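Local coordinates for C protein alpha-antigen (Streptococcus agalactiae, PDB 1YWM) that may contribute to virulence and to immunity, as a cell-wall-anchored surface protein of group B Streptococcus represented here by its N-terminal domain, at residues A41-L45 and Y46-L50; T159-N163 and N164-Q168. One frame throughout, in Å; residues are numbered along the deposited sequence.

Contact 1 (A41-L45 and Y46-L50)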
loop_
_atom_site.group_PDB
_atom_site.type_symbol
_atom_site.label_atom_id
_atom_site.label_comp_id
_atom_site.label_asym_id
_atom_site.label_seq_id
_atom_site.Cartn_x
_atom_site.Cartn_y
_atom_site.Cartn_z
ATOM N N ALA A 41 -4.091 6.104 7.682
ATOM C CA ALA A 41 -3.944 4.732 7.256
ATOM C C ALA A 41 -3.918 4.611 5.744
ATOM O O ALA A 41 -4.525 5.415 5.027
ATOM C CB ALA A 41 -5.041 3.829 7.855
ATOM N N TYR A 42 -3.239 3.563 5.283
ATOM C CA TYR A 42 -3.168 3.208 3.860
ATOM C C TYR A 42 -3.254 1.720 3.732
ATOM O O TYR A 42 -2.632 1.007 4.509
ATOM C CB TYR A 42 -1.791 3.574 3.294
ATOM C CG TYR A 42 -1.532 5.041 3.256
ATOM C CD1 TYR A 42 -1.185 5.739 4.414
ATOM C CD2 TYR A 42 -1.603 5.741 2.051
ATOM C CE1 TYR A 42 -0.961 7.118 4.377
ATOM C CE2 TYR A 42 -1.342 7.109 2.005
ATOM C CZ TYR A 42 -1.036 7.783 3.164
ATOM O OH TYR A 42 -0.770 9.137 3.114
ATOM N N ILE A 43 -3.988 1.261 2.727
ATOM C CA ILE A 43 -4.165 -0.171 2.465
ATOM C C ILE A 43 -4.057 -0.382 0.958
ATOM O O ILE A 43 -4.695 0.328 0.174
ATOM C CB ILE A 43 -5.552 -0.643 2.984
ATOM C CG1 ILE A 43 -5.547 -0.664 4.531
ATOM C CG2 ILE A 43 -5.916 -2.017 2.412
ATOM C CD1 ILE A 43 -6.960 -1.033 5.168
ATOM N N ASP A 44 -3.225 -1.343 0.577
ATOM C CA ASP A 44 -2.997 -1.687 -0.827
ATOM C C ASP A 44 -3.817 -2.937 -1.096
ATOM O O ASP A 44 -3.607 -3.964 -0.430
ATOM C CB ASP A 44 -1.497 -1.975 -1.004
ATOM C CG ASP A 44 -1.107 -2.222 -2.444
ATOM O OD1 ASP A 44 -1.983 -2.345 -3.349
ATOM O OD2 ASP A 44 0.091 -2.290 -2.729
ATOM N N LEU A 45 -4.767 -2.852 -2.023
ATOM C CA LEU A 45 -5.631 -4.002 -2.317
ATOM C C LEU A 45 -4.832 -5.207 -2.814
ATOM O O LEU A 45 -5.273 -6.348 -2.668
ATOM C CB LEU A 45 -6.706 -3.634 -3.324
ATOM C CG LEU A 45 -7.660 -2.503 -2.882
ATOM C CD1 LEU A 45 -8.716 -2.263 -3.924
ATOM C CD2 LEU A 45 -8.347 -2.920 -1.584
ATOM N N TYR A 46 -3.641 -4.956 -3.368
ATOM C CA TYR A 46 -2.746 -6.074 -3.719
ATOM C C TYR A 46 -2.485 -6.947 -2.488
ATOM O O TYR A 46 -2.571 -8.200 -2.552
ATOM C CB TYR A 46 -1.431 -5.531 -4.307
ATOM C CG TYR A 46 -0.385 -6.605 -4.549
ATOM C CD1 TYR A 46 0.627 -6.815 -3.638
ATOM C CD2 TYR A 46 -0.433 -7.416 -5.704
ATOM C CE1 TYR A 46 1.588 -7.804 -3.847
ATOM C CE2 TYR A 46 0.551 -8.410 -5.933
ATOM C CZ TYR A 46 1.546 -8.584 -4.995
ATOM O OH TYR A 46 2.522 -9.536 -5.171
ATOM N N ASP A 47 -2.175 -6.276 -1.377
ATOM C CA ASP A 47 -1.894 -6.918 -0.092
ATOM C C ASP A 47 -3.142 -7.574 0.462
ATOM O O ASP A 47 -3.074 -8.682 1.003
ATOM C CB ASP A 47 -1.370 -5.916 0.938
ATOM C CG ASP A 47 -0.015 -5.342 0.589
ATOM O OD1 ASP A 47 0.397 -4.370 1.282
ATOM O OD2 ASP A 47 0.714 -5.791 -0.324
ATOM N N VAL A 48 -4.281 -6.891 0.320
ATOM C CA VAL A 48 -5.563 -7.470 0.750
ATOM C C VAL A 48 -5.897 -8.775 0.056
ATOM O O VAL A 48 -6.278 -9.749 0.693
ATOM C CB VAL A 48 -6.720 -6.497 0.548
ATOM C CG1 VAL A 48 -8.037 -7.128 0.989
ATOM C CG2 VAL A 48 -6.453 -5.242 1.368
ATOM N N LYS A 49 -5.739 -8.806 -1.256
ATOM C CA LYS A 49 -6.051 -10.011 -1.999
ATOM C C LYS A 49 -5.140 -11.178 -1.629
ATOM O O LYS A 49 -5.550 -12.315 -1.769
ATOM C CB LYS A 49 -6.077 -9.716 -3.497
ATOM C CG LYS A 49 -7.283 -8.848 -3.862
ATOM C CD LYS A 49 -7.676 -8.952 -5.324
ATOM C CE LYS A 49 -9.090 -8.392 -5.545
ATOM N NZ LYS A 49 -9.181 -6.918 -5.197
ATOM N N LEU A 50 -3.935 -10.895 -1.125
ATOM C CA LEU A 50 -3.044 -11.923 -0.590
ATOM C C LEU A 50 -3.331 -12.270 0.882
ATOM O O LEU A 50 -2.571 -13.029 1.501
ATOM C CB LEU A 50 -1.571 -11.489 -0.711
ATOM C CG LEU A 50 -1.063 -11.241 -2.140
ATOM C CD1 LEU A 50 0.381 -10.752 -2.130
ATOM C CD2 LEU A 50 -1.223 -12.483 -2.995
HETATM O O HOH W 1 -1.234 -2.432 2.318
HETATM O O HOH W 2 2.079 -3.322 -1.504
#
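Asp44 and Tyr46 make the first link in an N-cap, where strand 40-44 of the fibronectin-like sandwich runs straight into the short helix 45-49. The amide N of Tyr46 donates to Asp44 OD1 at 3.1 Å, and it comes from well above the carboxylate, 58° out of its plane. With CG anti to the backbone N (chi1 -175°), Asp44 lies side by side with Tyr46, and OD1 comes within bonding distance of the Tyr46 amide. The backbone completes the turn. Asp44 O accepts from Val48 N at 3.1 Å, with Asp47 N adding a weak bond, while Lys49 N binds Leu45 O at 2.9 Å.

The tight part of the contact is apolar. Ile43 CG2 presses on Val48 CG2 at 3.4 Å, closer than methyl groups usually stand, and Leu45 CD2 adds a looser touch on the same valine methyl; Leu45 itself also packs on Ile120 of strand 113-121. Lys49, by contrast, is exposed, and only the base of its side chain rests against Leu45 O. Tyr46 is partly exposed, its ring carried away from the strand toward Thr124 and Arg127 of helix 124-137.

Asp44 and Asp47 are both buried, and water joins them. Ser123 OG hydrogen-bonds Asp44 OD2. One water ties Asp44 N to Asp47 OD1; a single other water donates to both carboxylates, which would probably soften the repulsion between them, reaching Asp44 OD2 at 2.6 Å and Asp47 OD2 at 3.1 Å.

Contact 2 (T159-N163 and N164-Q168)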
loop_
_atom_site.group_PDB
_atom_site.type_symbol
_atom_site.label_atom_id
_atom_site.label_comp_id
_atom_site.label_asym_id
_atom_site.label_seq_id
_atom_site.Cartn_x
_atom_site.Cartn_y
_atom_site.Cartn_z
ATOM N N THR A 159 11.180 -1.708 -4.415
ATOM C CA THR A 159 11.527 -1.494 -2.991
ATOM C C THR A 159 10.605 -0.448 -2.332
ATOM O O THR A 159 10.109 -0.644 -1.215
ATOM C CB THR A 159 13.013 -1.100 -2.890
ATOM O OG1 THR A 159 13.801 -2.218 -3.318
ATOM C CG2 THR A 159 13.437 -0.900 -1.432
ATOM N N ASP A 160 10.353 0.622 -3.069
ATOM C CA ASP A 160 9.519 1.734 -2.625
ATOM C C ASP A 160 8.062 1.286 -2.350
ATOM O O ASP A 160 7.534 1.515 -1.255
ATOM C CB ASP A 160 9.608 2.826 -3.682
ATOM C CG ASP A 160 8.861 4.097 -3.297
ATOM O OD1 ASP A 160 8.602 4.338 -2.106
ATOM O OD2 ASP A 160 8.501 4.917 -4.145
ATOM N N ILE A 161 7.447 0.575 -3.297
ATOM C CA ILE A 161 6.069 0.155 -3.104
ATOM C C ILE A 161 5.962 -0.998 -2.105
ATOM O O ILE A 161 4.904 -1.183 -1.499
ATOM C CB ILE A 161 5.329 -0.134 -4.429
ATOM C CG1 ILE A 161 5.957 -1.322 -5.197
ATOM C CG2 ILE A 161 5.215 1.179 -5.287
ATOM C CD1 ILE A 161 5.137 -1.740 -6.454
ATOM N N ASP A 162 7.045 -1.752 -1.913
ATOM C CA ASP A 162 7.011 -2.841 -0.932
ATOM C C ASP A 162 6.999 -2.251 0.467
ATOM O O ASP A 162 6.413 -2.807 1.388
ATOM C CB ASP A 162 8.223 -3.781 -1.073
ATOM C CG ASP A 162 8.065 -4.767 -2.211
ATOM O OD1 ASP A 162 9.067 -5.425 -2.584
ATOM O OD2 ASP A 162 6.979 -4.961 -2.781
ATOM N N ASN A 163 7.679 -1.145 0.623
ATOM C CA ASN A 163 7.918 -0.589 1.961
ATOM C C ASN A 163 7.027 0.579 2.357
ATOM O O ASN A 163 6.766 0.785 3.539
ATOM C CB ASN A 163 9.392 -0.208 2.100
ATOM C CG ASN A 163 10.308 -1.447 2.134
ATOM O OD1 ASN A 163 9.914 -2.508 2.612
ATOM N ND2 ASN A 163 11.530 -1.300 1.653
ATOM N N ASN A 164 6.546 1.330 1.375
ATOM C CA ASN A 164 5.983 2.659 1.649
ATOM C C ASN A 164 4.589 2.785 1.068
ATOM O O ASN A 164 4.324 2.332 -0.057
ATOM C CB ASN A 164 6.886 3.790 1.099
ATOM C CG ASN A 164 8.308 3.724 1.604
ATOM O OD1 ASN A 164 8.570 3.631 2.810
ATOM N ND2 ASN A 164 9.264 3.817 0.669
ATOM N N PRO A 165 3.663 3.371 1.832
ATOM C CA PRO A 165 2.294 3.546 1.337
ATOM C C PRO A 165 2.237 4.619 0.255
ATOM O O PRO A 165 3.024 5.560 0.302
ATOM C CB PRO A 165 1.512 4.006 2.584
ATOM C CG PRO A 165 2.560 4.675 3.455
ATOM C CD PRO A 165 3.849 3.912 3.196
ATOM N N LYS A 166 1.301 4.486 -0.672
ATOM C CA LYS A 166 1.140 5.436 -1.763
ATOM C C LYS A 166 -0.327 5.836 -1.949
ATOM O O LYS A 166 -1.223 5.152 -1.472
ATOM C CB LYS A 166 1.663 4.799 -3.064
ATOM C CG LYS A 166 3.107 4.290 -2.997
ATOM C CD LYS A 166 4.097 5.471 -2.847
ATOM C CE LYS A 166 5.490 4.991 -2.466
ATOM N NZ LYS A 166 6.486 6.077 -2.114
ATOM N N THR A 167 -0.573 6.926 -2.668
ATOM C CA THR A 167 -1.894 7.133 -3.277
ATOM C C THR A 167 -1.964 6.455 -4.641
ATOM O O THR A 167 -0.911 6.167 -5.261
ATOM C CB THR A 167 -2.170 8.615 -3.500
ATOM O OG1 THR A 167 -1.167 9.124 -4.385
ATOM C CG2 THR A 167 -2.001 9.404 -2.222
ATOM N N GLN A 168 -3.182 6.233 -5.142
ATOM C CA GLN A 168 -3.337 5.693 -6.509
ATOM C C GLN A 168 -2.744 6.590 -7.613
ATOM O O GLN A 168 -2.236 6.102 -8.648
ATOM C CB GLN A 168 -4.804 5.442 -6.802
ATOM C CG GLN A 168 -5.044 4.510 -7.957
ATOM C CD GLN A 168 -4.482 3.105 -7.703
ATOM O OE1 GLN A 168 -4.547 2.601 -6.595
ATOM N NE2 GLN A 168 -3.941 2.481 -8.743
HETATM O O HOH W 3 3.056 0.729 -1.611
#
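Asp160 and Lys166 meet in a salt bridge at the C-terminal end of helix 144-163, with Asn164 sharing one of the same carboxylate oxygens. Lys166 NZ donates to Asp160 OD1 at 2.7 Å, arriving on the syn side and 22° out of the carboxylate plane; its second bond, to Asp160 OD2 at 3.1 Å, is weak. Asn164 ND2 takes the other side of OD1, the anti lone pair, in a nearly straight bond of 2.9 Å that lies in the plane of the amide. Amide and carboxylate are turned 60° against each other, and both the asparagine and the lysine cross the aspartate at about a right angle.

What brings these groups together is the way the chain leaves the helix. Asn164 is the first residue to abandon helical backbone angles, yet its N still reaches back to Asp160 O at 2.8 Å, so a single aspartate holds this residue by backbone and side chain alike. Two residues further on, Lys166 bends at chi2 (-67°), which folds its chain back toward the helix. A water bridges the turn, donating to Ile161 O at 2.7 Å and to Asn164 O at 2.6 Å.

Further out, Ile171 of helix 168-182 packs against both Ile161 and Lys166, and Lys174 lies at long, weak ion-pair range from Asp160 OD2. The loop then ends at Thr167, whose OG1 caps helix 168-182 through Asp170 N. With two donors on OD1 and a second lysine nearby, Asp160 is probably held firmly in its charged form, its negative charge stabilised by the ammonium of Lys166 and the amide N-H of Asn164.

Overall arrangement
Contact 1 comes first along the chain: strand 40-44, hydrogen-bonded in its sheet beside strand 113-121, turns at once into helix 45-49. Strand 113-121 later leads into helix 124-137, the first of the antiparallel three-helix bundle, and contact 2 then closes the loop joining the second and third helices, 144-163 and 168-182. The two contacts are in series, neither nested nor crossed. Their centres lie about 11 Å apart at the junction of sandwich and bundle, where they touch directly: Tyr42 CG packs on Pro165 CB at 3.3 Å. Lys34 also spans the junction by donating from NZ to Asp162 O, while Gln168 OE1 accepts from Asp122 N.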